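Local coordinates for protein aspartate aminotransferase (PDB 3K7Y) that binds pyridoxal 5'-phosphate and probably catalyses amino-group transfer between L-aspartate and 2-oxoglutarate, yielding oxaloacetate and L-glutamate, at residues I48-V52 against N309-L314; V122-T128 against S175-L179; Y335-L341 against A395-L400. All coordinates share one frame; numbering follows the deposited sequence.

Interaction 1. Residues I48-V52 against N309-L314; sequences IFDSV and NWIKEL
Glu313 reaches from one helix across the ring edge of Phe49 to Asp50 and Ser51. Its CB lies 3.6 Å from Phe49 CD1 and CE1. With CG anti to the carbonyl carbon (chi1 -57°) and the chain extended beyond it, the carboxylate is carried past the ring, Glu313 CD lying 3.7 Å from Phe49 CD1. At the tip, OE2 passes 3.4 Å from Phe49 CD1 and accepts a weak hydrogen bond from Asp50 N at 3.3 Å, while OE1 takes the hydroxyl of Ser51, OG to OE1 3.2 Å, nearly along its C-O axis; that hydroxyl also has a weak bond to Leu306 O. Ser51 lies in helix 50-62 and Glu313 in helix 304-335, the long helix that in this aminotransferase family runs from the large cofactor-binding domain into the small one. Asp50 OD1 stands 4.6 Å from Glu313 OE2, a like charge that may work somewhat against the carboxylate's hold. Trp310 turns the edge of its five-membered ring to the face of Phe49, the planes 76° apart in a T-shaped pair, with Trp310 CD1 above the ring centre and 3.4 Å from Phe49 CE1. Trp310 NE1 is hydrogen-bonded to Asn250 O, next to the cofactor-binding Lys249.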
loop_
_atom_site.group_PDB
_atom_site.type_symbol
_atom_site.label_atom_id
_atom_site.label_comp_id
_atom_site.label_asym_id
_atom_site.label_seq_id
_atom_site.Cartn_x
_atom_site.Cartn_y
_atom_site.Cartn_z
ATOM N N ILE A 48 -2.573 -18.667 13.261
ATOM C CA ILE A 48 -3.132 -17.417 13.789
ATOM C C ILE A 48 -3.370 -17.458 15.302
ATOM O O ILE A 48 -3.892 -18.432 15.819
ATOM C CB ILE A 48 -4.414 -16.944 13.006
ATOM C CG1 ILE A 48 -4.720 -15.460 13.311
ATOM C CG2 ILE A 48 -5.610 -17.900 13.236
ATOM C CD1 ILE A 48 -4.862 -14.599 12.091
ATOM N N PHE A 49 -2.987 -16.385 15.991
ATOM C CA PHE A 49 -3.189 -16.241 17.431
ATOM C C PHE A 49 -4.663 -16.110 17.841
ATOM O O PHE A 49 -5.546 -16.017 16.992
ATOM C CB PHE A 49 -2.420 -15.017 17.930
ATOM C CG PHE A 49 -0.937 -15.144 17.811
ATOM C CD1 PHE A 49 -0.186 -15.654 18.860
ATOM C CD2 PHE A 49 -0.286 -14.755 16.651
ATOM C CE1 PHE A 49 1.199 -15.776 18.742
ATOM C CE2 PHE A 49 1.086 -14.873 16.527
ATOM C CZ PHE A 49 1.833 -15.376 17.571
ATOM N N ASP A 50 -4.922 -16.114 19.147
ATOM C CA ASP A 50 -6.248 -15.805 19.673
ATOM C C ASP A 50 -6.308 -14.339 20.065
ATOM O O ASP A 50 -7.325 -13.678 19.868
ATOM C CB ASP A 50 -6.589 -16.694 20.874
ATOM C CG ASP A 50 -7.184 -18.036 20.465
ATOM O OD1 ASP A 50 -6.600 -18.731 19.605
ATOM O OD2 ASP A 50 -8.237 -18.404 21.022
ATOM N N SER A 51 -5.205 -13.838 20.617
ATOM C CA SER A 51 -5.035 -12.407 20.885
ATOM C C SER A 51 -5.411 -11.579 19.666
ATOM O O SER A 51 -6.100 -10.569 19.774
ATOM C CB SER A 51 -3.586 -12.105 21.272
ATOM O OG SER A 51 -3.225 -12.767 22.469
ATOM N N VAL A 52 -4.955 -12.031 18.502
ATOM C CA VAL A 52 -5.215 -11.355 17.237
ATOM C C VAL A 52 -6.675 -11.456 16.819
ATOM O O VAL A 52 -7.262 -10.456 16.405
ATOM C CB VAL A 52 -4.274 -11.850 16.120
ATOM C CG1 VAL A 52 -4.854 -11.555 14.753
ATOM C CG2 VAL A 52 -2.899 -11.205 16.272
ATOM N N ASN A 309 -1.024 -12.112 26.681
ATOM C CA ASN A 309 -1.524 -13.353 26.097
ATOM C C ASN A 309 -0.852 -13.634 24.755
ATOM O O ASN A 309 -0.602 -14.786 24.420
ATOM C CB ASN A 309 -3.056 -13.313 25.963
ATOM C CG ASN A 309 -3.639 -14.548 25.265
ATOM O OD1 ASN A 309 -3.135 -15.671 25.399
ATOM N ND2 ASN A 309 -4.724 -14.331 24.516
ATOM N N TRP A 310 -0.546 -12.583 23.996
ATOM C CA TRP A 310 0.160 -12.757 22.734
ATOM C C TRP A 310 1.618 -13.119 22.959
ATOM O O TRP A 310 2.037 -14.182 22.509
ATOM C CB TRP A 310 0.038 -11.537 21.828
ATOM C CG TRP A 310 1.014 -11.547 20.666
ATOM C CD1 TRP A 310 1.070 -12.450 19.641
ATOM C CD2 TRP A 310 2.060 -10.598 20.419
ATOM N NE1 TRP A 310 2.092 -12.128 18.780
ATOM C CE2 TRP A 310 2.712 -10.994 19.234
ATOM C CE3 TRP A 310 2.510 -9.450 21.086
ATOM C CZ2 TRP A 310 3.789 -10.288 18.705
ATOM C CZ3 TRP A 310 3.581 -8.752 20.562
ATOM C CH2 TRP A 310 4.207 -9.171 19.383
ATOM N N ILE A 311 2.380 -12.258 23.649
ATOM C CA ILE A 311 3.793 -12.546 24.002
ATOM C C ILE A 311 4.025 -14.002 24.434
ATOM O O ILE A 311 5.007 -14.632 24.009
ATOM C CB ILE A 311 4.322 -11.643 25.137
ATOM C CG1 ILE A 311 4.357 -10.185 24.711
ATOM C CG2 ILE A 311 5.724 -12.073 25.570
ATOM C CD1 ILE A 311 4.347 -9.242 25.892
ATOM N N LYS A 312 3.125 -14.514 25.278
ATOM C CA LYS A 312 3.177 -15.897 25.729
ATOM C C LYS A 312 3.076 -16.883 24.562
ATOM O O LYS A 312 4.013 -17.644 24.343
ATOM C CB LYS A 312 2.126 -16.182 26.817
ATOM C CG LYS A 312 2.550 -15.841 28.274
ATOM C CD LYS A 312 3.501 -16.888 28.887
ATOM C CE LYS A 312 3.692 -16.712 30.410
ATOM N NZ LYS A 312 2.896 -17.653 31.285
ATOM N N GLU A 313 1.969 -16.863 23.810
ATOM C CA GLU A 313 1.811 -17.741 22.630
ATOM C C GLU A 313 3.013 -17.565 21.696
ATOM O O GLU A 313 3.486 -18.528 21.081
ATOM C CB GLU A 313 0.521 -17.448 21.847
ATOM C CG GLU A 313 -0.817 -17.545 22.606
ATOM C CD GLU A 313 -1.987 -16.915 21.816
ATOM O OE1 GLU A 313 -2.542 -15.873 22.257
ATOM O OE2 GLU A 313 -2.339 -17.455 20.739
ATOM N N LEU A 314 3.498 -16.326 21.605
ATOM C CA LEU A 314 4.692 -16.013 20.852
ATOM C C LEU A 314 5.893 -16.739 21.433
ATOM O O LEU A 314 6.606 -17.425 20.702
ATOM C CB LEU A 314 4.936 -14.503 20.812
ATOM C CG LEU A 314 6.094 -13.940 19.963
ATOM C CD1 LEU A 314 7.454 -14.128 20.679
ATOM C CD2 LEU A 314 6.135 -14.495 18.531
#

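Interaction 2. Residues V122-T128 against S175-L179; sequences VETLYVT and SSVIL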
loop_
_atom_site.group_PDB
_atom_site.type_symbol
_atom_site.label_atom_id
_atom_site.label_comp_id
_atom_site.label_asym_id
_atom_site.label_seq_id
_atom_site.Cartn_x
_atom_site.Cartn_y
_atom_site.Cartn_z
ATOM N N VAL A 122 22.623 9.176 -1.964
ATOM C CA VAL A 122 22.834 7.779 -1.627
ATOM C C VAL A 122 22.960 6.963 -2.908
ATOM O O VAL A 122 21.968 6.626 -3.548
ATOM C CB VAL A 122 21.744 7.252 -0.681
ATOM C CG1 VAL A 122 22.098 5.874 -0.202
ATOM C CG2 VAL A 122 21.588 8.166 0.514
ATOM N N GLU A 123 24.197 6.654 -3.278
ATOM C CA GLU A 123 24.468 6.046 -4.572
ATOM C C GLU A 123 24.719 4.546 -4.483
ATOM O O GLU A 123 24.611 3.823 -5.481
ATOM C CB GLU A 123 25.662 6.733 -5.233
ATOM C CG GLU A 123 25.706 6.533 -6.733
ATOM C CD GLU A 123 26.959 7.108 -7.352
ATOM O OE1 GLU A 123 27.794 6.315 -7.871
ATOM O OE2 GLU A 123 27.109 8.356 -7.314
ATOM N N THR A 124 25.029 4.086 -3.275
ATOM C CA THR A 124 25.557 2.757 -3.057
ATOM C C THR A 124 24.988 2.225 -1.762
ATOM O O THR A 124 24.920 2.958 -0.773
ATOM C CB THR A 124 27.071 2.848 -2.886
ATOM O OG1 THR A 124 27.396 4.146 -2.359
ATOM C CG2 THR A 124 27.796 2.668 -4.215
ATOM N N LEU A 125 24.586 0.954 -1.761
ATOM C CA LEU A 125 24.066 0.273 -0.556
ATOM C C LEU A 125 24.766 -1.043 -0.356
ATOM O O LEU A 125 24.894 -1.829 -1.295
ATOM C CB LEU A 125 22.561 0.004 -0.657
ATOM C CG LEU A 125 21.609 1.199 -0.549
ATOM C CD1 LEU A 125 20.559 1.078 -1.601
ATOM C CD2 LEU A 125 20.963 1.321 0.817
ATOM N N TYR A 126 25.223 -1.274 0.869
ATOM C CA TYR A 126 25.820 -2.541 1.226
ATOM C C TYR A 126 24.808 -3.503 1.839
ATOM O O TYR A 126 23.921 -3.113 2.626
ATOM C CB TYR A 126 27.019 -2.331 2.139
ATOM C CG TYR A 126 28.126 -1.594 1.428
ATOM C CD1 TYR A 126 29.023 -2.264 0.586
ATOM C CD2 TYR A 126 28.265 -0.226 1.580
ATOM C CE1 TYR A 126 30.023 -1.581 -0.077
ATOM C CE2 TYR A 126 29.260 0.466 0.920
ATOM C CZ TYR A 126 30.137 -0.208 0.094
ATOM O OH TYR A 126 31.103 0.535 -0.555
ATOM N N VAL A 127 24.949 -4.768 1.457
ATOM C CA VAL A 127 24.042 -5.799 1.898
ATOM C C VAL A 127 24.901 -6.992 2.329
ATOM O O VAL A 127 25.959 -7.209 1.757
ATOM C CB VAL A 127 23.028 -6.100 0.764
ATOM C CG1 VAL A 127 23.444 -7.282 -0.064
ATOM C CG2 VAL A 127 21.672 -6.322 1.320
ATOM N N THR A 128 24.505 -7.737 3.356
ATOM C CA THR A 128 25.378 -8.840 3.818
ATOM C C THR A 128 25.156 -10.068 2.946
ATOM O O THR A 128 24.027 -10.347 2.554
ATOM C CB THR A 128 25.211 -9.211 5.342
ATOM O OG1 THR A 128 23.855 -9.583 5.636
ATOM C CG2 THR A 128 25.622 -8.065 6.248
ATOM N N SER A 175 28.973 4.588 4.982
ATOM C CA SER A 175 28.301 3.748 4.022
ATOM C C SER A 175 26.974 3.342 4.628
ATOM O O SER A 175 26.818 3.262 5.850
ATOM C CB SER A 175 29.128 2.521 3.681
ATOM O OG SER A 175 30.372 2.906 3.122
ATOM N N SER A 176 26.007 3.118 3.759
ATOM C CA SER A 176 24.682 2.744 4.176
ATOM C C SER A 176 24.651 1.239 4.117
ATOM O O SER A 176 25.010 0.656 3.093
ATOM C CB SER A 176 23.659 3.350 3.220
ATOM O OG SER A 176 24.089 4.634 2.788
ATOM N N VAL A 177 24.250 0.607 5.216
ATOM C CA VAL A 177 24.284 -0.854 5.304
ATOM C C VAL A 177 22.994 -1.417 5.877
ATOM O O VAL A 177 22.452 -0.894 6.853
ATOM C CB VAL A 177 25.478 -1.361 6.154
ATOM C CG1 VAL A 177 25.521 -2.884 6.179
ATOM C CG2 VAL A 177 26.771 -0.823 5.619
ATOM N N ILE A 178 22.518 -2.498 5.261
ATOM C CA ILE A 178 21.335 -3.231 5.720
ATOM C C ILE A 178 21.755 -4.464 6.526
ATOM O O ILE A 178 22.519 -5.304 6.053
ATOM C CB ILE A 178 20.457 -3.652 4.529
ATOM C CG1 ILE A 178 19.846 -2.422 3.859
ATOM C CG2 ILE A 178 19.377 -4.621 4.971
ATOM C CD1 ILE A 178 19.607 -2.596 2.369
ATOM N N LEU A 179 21.263 -4.561 7.752
ATOM C CA LEU A 179 21.614 -5.671 8.608
ATOM C C LEU A 179 20.377 -6.390 9.073
ATOM O O LEU A 179 19.380 -5.764 9.508
ATOM C CB LEU A 179 22.417 -5.211 9.823
ATOM C CG LEU A 179 23.851 -4.761 9.565
ATOM C CD1 LEU A 179 24.485 -4.207 10.824
ATOM C CD2 LEU A 179 24.719 -5.883 8.974
#
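Two neighbouring parallel strands of the large mixed sheet, 124-128 and 176-179, join here, their directions 27° apart. Tyr126 is held through both its backbone N and its O: the N donates to Ser176 O at 3.0 Å, almost straight at 172°, and the O accepts from Ile178 N at 3.0 Å. Val177 CA adds a CA-H...O contact to Tyr126 O, 3.5 Å away. On one face of the sheet, Tyr126 CB rests 3.8 Å from Val177 CG2, and the ring, its CG anti to the carbonyl carbon (chi1 -65°), comes obliquely against Ser175, with CE2 3.4 Å from Ser175 CB. On the other, Leu125, Val127 and Ile178 form a looser apolar layer, Val127 CG2 meeting Ile178 CB at 4.3 Å; helix 133-140 packs onto Leu125 and Ile178, and helix 105-118 onto Leu125. Toward the C-terminal ends the side chains of Thr128 and Leu179 cross at about a right angle, Thr128 CG2 3.6 Å from Leu179 CD2, while Thr128 OG1 is hydrogen-bonded to the hydroxyl of Tyr184. The Ile178 side chain is about 8 Å from bound pyridoxal phosphate. Parallel strands flanked by helices are typical of the large domain of aminotransferases of this family.

Interaction 3. Residues Y335-L341 against A395-L400; sequences YQKKYNL and ADKICL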
loop_
_atom_site.group_PDB
_atom_site.type_symbol
_atom_site.label_atom_id
_atom_site.label_comp_id
_atom_site.label_asym_id
_atom_site.label_seq_id
_atom_site.Cartn_x
_atom_site.Cartn_y
_atom_site.Cartn_z
ATOM N N TYR A 335 18.290 -41.711 9.554
ATOM C CA TYR A 335 18.052 -42.297 8.224
ATOM C C TYR A 335 19.293 -42.345 7.375
ATOM O O TYR A 335 19.500 -43.284 6.609
ATOM C CB TYR A 335 16.957 -41.549 7.487
ATOM C CG TYR A 335 15.621 -41.930 8.011
ATOM C CD1 TYR A 335 14.878 -42.936 7.404
ATOM C CD2 TYR A 335 15.118 -41.329 9.155
ATOM C CE1 TYR A 335 13.644 -43.313 7.913
ATOM C CE2 TYR A 335 13.897 -41.694 9.672
ATOM C CZ TYR A 335 13.163 -42.683 9.050
ATOM O OH TYR A 335 11.947 -43.021 9.571
ATOM N N GLN A 336 20.104 -41.306 7.526
ATOM C CA GLN A 336 21.460 -41.259 7.021
ATOM C C GLN A 336 22.186 -42.617 7.048
ATOM O O GLN A 336 22.803 -42.991 6.055
ATOM C CB GLN A 336 22.237 -40.244 7.846
ATOM C CG GLN A 336 23.475 -39.750 7.174
ATOM C CD GLN A 336 24.376 -38.980 8.094
ATOM O OE1 GLN A 336 24.899 -37.940 7.708
ATOM N NE2 GLN A 336 24.578 -39.487 9.314
ATOM N N LYS A 337 22.101 -43.329 8.183
ATOM C CA LYS A 337 22.717 -44.652 8.396
ATOM C C LYS A 337 22.281 -45.716 7.386
ATOM O O LYS A 337 23.081 -46.565 6.978
ATOM C CB LYS A 337 22.363 -45.197 9.786
ATOM C CG LYS A 337 22.983 -44.515 10.991
ATOM C CD LYS A 337 22.414 -45.140 12.275
ATOM C CE LYS A 337 22.210 -44.113 13.390
ATOM N NZ LYS A 337 21.066 -44.504 14.271
ATOM N N LYS A 338 21.001 -45.699 7.032
ATOM C CA LYS A 338 20.467 -46.636 6.060
ATOM C C LYS A 338 21.199 -46.542 4.721
ATOM O O LYS A 338 21.363 -47.543 4.012
ATOM C CB LYS A 338 18.959 -46.427 5.870
ATOM C CG LYS A 338 18.119 -46.874 7.060
ATOM C CD LYS A 338 16.620 -46.792 6.782
ATOM C CE LYS A 338 15.824 -47.246 8.018
ATOM N NZ LYS A 338 14.349 -47.027 7.915
ATOM N N TYR A 339 21.655 -45.345 4.376
ATOM C CA TYR A 339 22.329 -45.148 3.095
ATOM C C TYR A 339 23.852 -45.052 3.264
ATOM O O TYR A 339 24.575 -44.789 2.307
ATOM C CB TYR A 339 21.721 -43.943 2.355
ATOM C CG TYR A 339 20.218 -44.087 2.154
ATOM C CD1 TYR A 339 19.698 -44.643 0.982
ATOM C CD2 TYR A 339 19.317 -43.702 3.151
ATOM C CE1 TYR A 339 18.314 -44.798 0.805
ATOM C CE2 TYR A 339 17.937 -43.851 2.982
ATOM C CZ TYR A 339 17.443 -44.399 1.809
ATOM O OH TYR A 339 16.083 -44.551 1.647
ATOM N N ASN A 340 24.314 -45.316 4.488
ATOM C CA ASN A 340 25.716 -45.180 4.906
ATOM C C ASN A 340 26.379 -43.830 4.567
ATOM O O ASN A 340 27.524 -43.773 4.120
ATOM C CB ASN A 340 26.548 -46.424 4.511
ATOM C CG ASN A 340 27.373 -46.237 3.232
ATOM O OD1 ASN A 340 27.123 -45.346 2.417
ATOM N ND2 ASN A 340 28.373 -47.095 3.062
ATOM N N LEU A 341 25.645 -42.744 4.809
ATOM C CA LEU A 341 26.125 -41.385 4.559
ATOM C C LEU A 341 26.785 -40.841 5.808
ATOM O O LEU A 341 26.491 -41.302 6.907
ATOM C CB LEU A 341 24.973 -40.471 4.147
ATOM C CG LEU A 341 24.139 -40.807 2.906
ATOM C CD1 LEU A 341 22.773 -40.158 3.017
ATOM C CD2 LEU A 341 24.836 -40.393 1.615
ATOM N N ALA A 395 12.879 -36.920 5.804
ATOM C CA ALA A 395 14.260 -37.208 6.161
ATOM C C ALA A 395 14.777 -38.362 5.329
ATOM O O ALA A 395 15.895 -38.307 4.807
ATOM C CB ALA A 395 14.371 -37.510 7.650
ATOM N N ASP A 396 13.943 -39.387 5.189
ATOM C CA ASP A 396 14.215 -40.486 4.285
ATOM C C ASP A 396 14.531 -39.969 2.881
ATOM O O ASP A 396 15.650 -40.131 2.404
ATOM C CB ASP A 396 13.039 -41.464 4.264
ATOM C CG ASP A 396 13.257 -42.627 3.319
ATOM O OD1 ASP A 396 14.375 -42.799 2.778
ATOM O OD2 ASP A 396 12.289 -43.378 3.119
ATOM N N LYS A 397 13.565 -39.320 2.239
ATOM C CA LYS A 397 13.741 -38.866 0.861
ATOM C C LYS A 397 14.979 -37.989 0.620
ATOM O O LYS A 397 15.570 -38.039 -0.463
ATOM C CB LYS A 397 12.479 -38.171 0.348
ATOM C CG LYS A 397 11.291 -39.113 0.066
ATOM C CD LYS A 397 11.689 -40.301 -0.806
ATOM C CE LYS A 397 10.527 -41.246 -1.050
ATOM N NZ LYS A 397 10.121 -41.981 0.182
ATOM N N ILE A 398 15.362 -37.203 1.633
ATOM C CA ILE A 398 16.558 -36.356 1.601
ATOM C C ILE A 398 17.813 -37.196 1.503
ATOM O O ILE A 398 18.726 -36.891 0.739
ATOM C CB ILE A 398 16.664 -35.491 2.871
ATOM C CG1 ILE A 398 15.771 -34.250 2.763
ATOM C CG2 ILE A 398 18.111 -35.057 3.112
ATOM C CD1 ILE A 398 15.913 -33.271 3.929
ATOM N N CYS A 399 17.854 -38.252 2.304
ATOM C CA CYS A 399 18.973 -39.174 2.303
ATOM C C CYS A 399 18.946 -39.982 1.015
ATOM O O CYS A 399 19.916 -39.980 0.267
ATOM C CB CYS A 399 18.909 -40.075 3.537
ATOM S SG CYS A 399 19.055 -39.160 5.126
ATOM N N LEU A 400 17.819 -40.642 0.746
ATOM C CA LEU A 400 17.622 -41.405 -0.495
ATOM C C LEU A 400 18.123 -40.575 -1.654
ATOM O O LEU A 400 18.953 -41.010 -2.472
ATOM C CB LEU A 400 16.130 -41.718 -0.705
ATOM C CG LEU A 400 15.745 -42.796 -1.728
ATOM C CD1 LEU A 400 14.299 -43.258 -1.518
ATOM C CD2 LEU A 400 15.959 -42.332 -3.158
#
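Tyr339 and Asp396 supply the polar link between the C-terminal end of helix 304-335, with the turn after it, and helix 390-403. The phenol OH donates to Asp396 OD1 at 2.7 Å, using the syn lone pair, the one on the side of the other oxygen; the ring and carboxylate planes are 32° apart. Asp396 gets there because its CG stands anti to the backbone N (chi1 179°), which brings the carboxylate round to the phenol. Its OD2 has a long salt bridge to Lys397 NZ within the same helix.

Aromatic faces make the second group. Tyr339 lies flat against the helix backbone, with Leu400 CA in a CH-pi contact 4.0 Å from the ring centroid and Leu400 N over the ring centre. Tyr335, about one turn earlier, sets one face against the backbone N of Asp396, its CD1 3.9 Å from Asp396 CB.

Apolar contacts gather on Cys399. Its CB is 3.7 Å from Tyr339 CD2 and 3.9 Å from Leu341 CD1, while its SG lies against the backbone of Gln336, 3.4 Å from Gln336 N, and 4.0 Å from Tyr335 CB.

Backbone bonds shape the partner: Gln336 O accepts Leu341 N and Tyr339 N from opposite faces of its plane, and with Asn340 N bonded to Lys337 O, and Asn340 at positive phi, this makes a Schellman motif. One charged-to-neutral hydrogen bond, in a contact whose other side-chain meetings are mostly apolar, probably helps hold the carboxylate's rotation and, with a weak contribution from the distant Lys397, may favour its ionised form.

In the fold
Along the chain, interaction 2 is nested inside the loop closed by interaction 1, and interaction 3 follows both. No two of them touch: the centres of interactions 1 and 2 are about 35 Å apart. Interaction 3 has its centre about 38 Å from that of interaction 1 and about 42 Å from that of interaction 2. Interactions 1 and 2 lie on opposite sides of the chain's centre, the second within the eight-stranded sheet. Helix 304-335 ties interaction 1, near its start, to interaction 3, at its C-terminal end. One helix is thus anchored against helix 50-62 near the cofactor-binding part and against helix 390-403 far out, consistent with the domain-linking helix of this family.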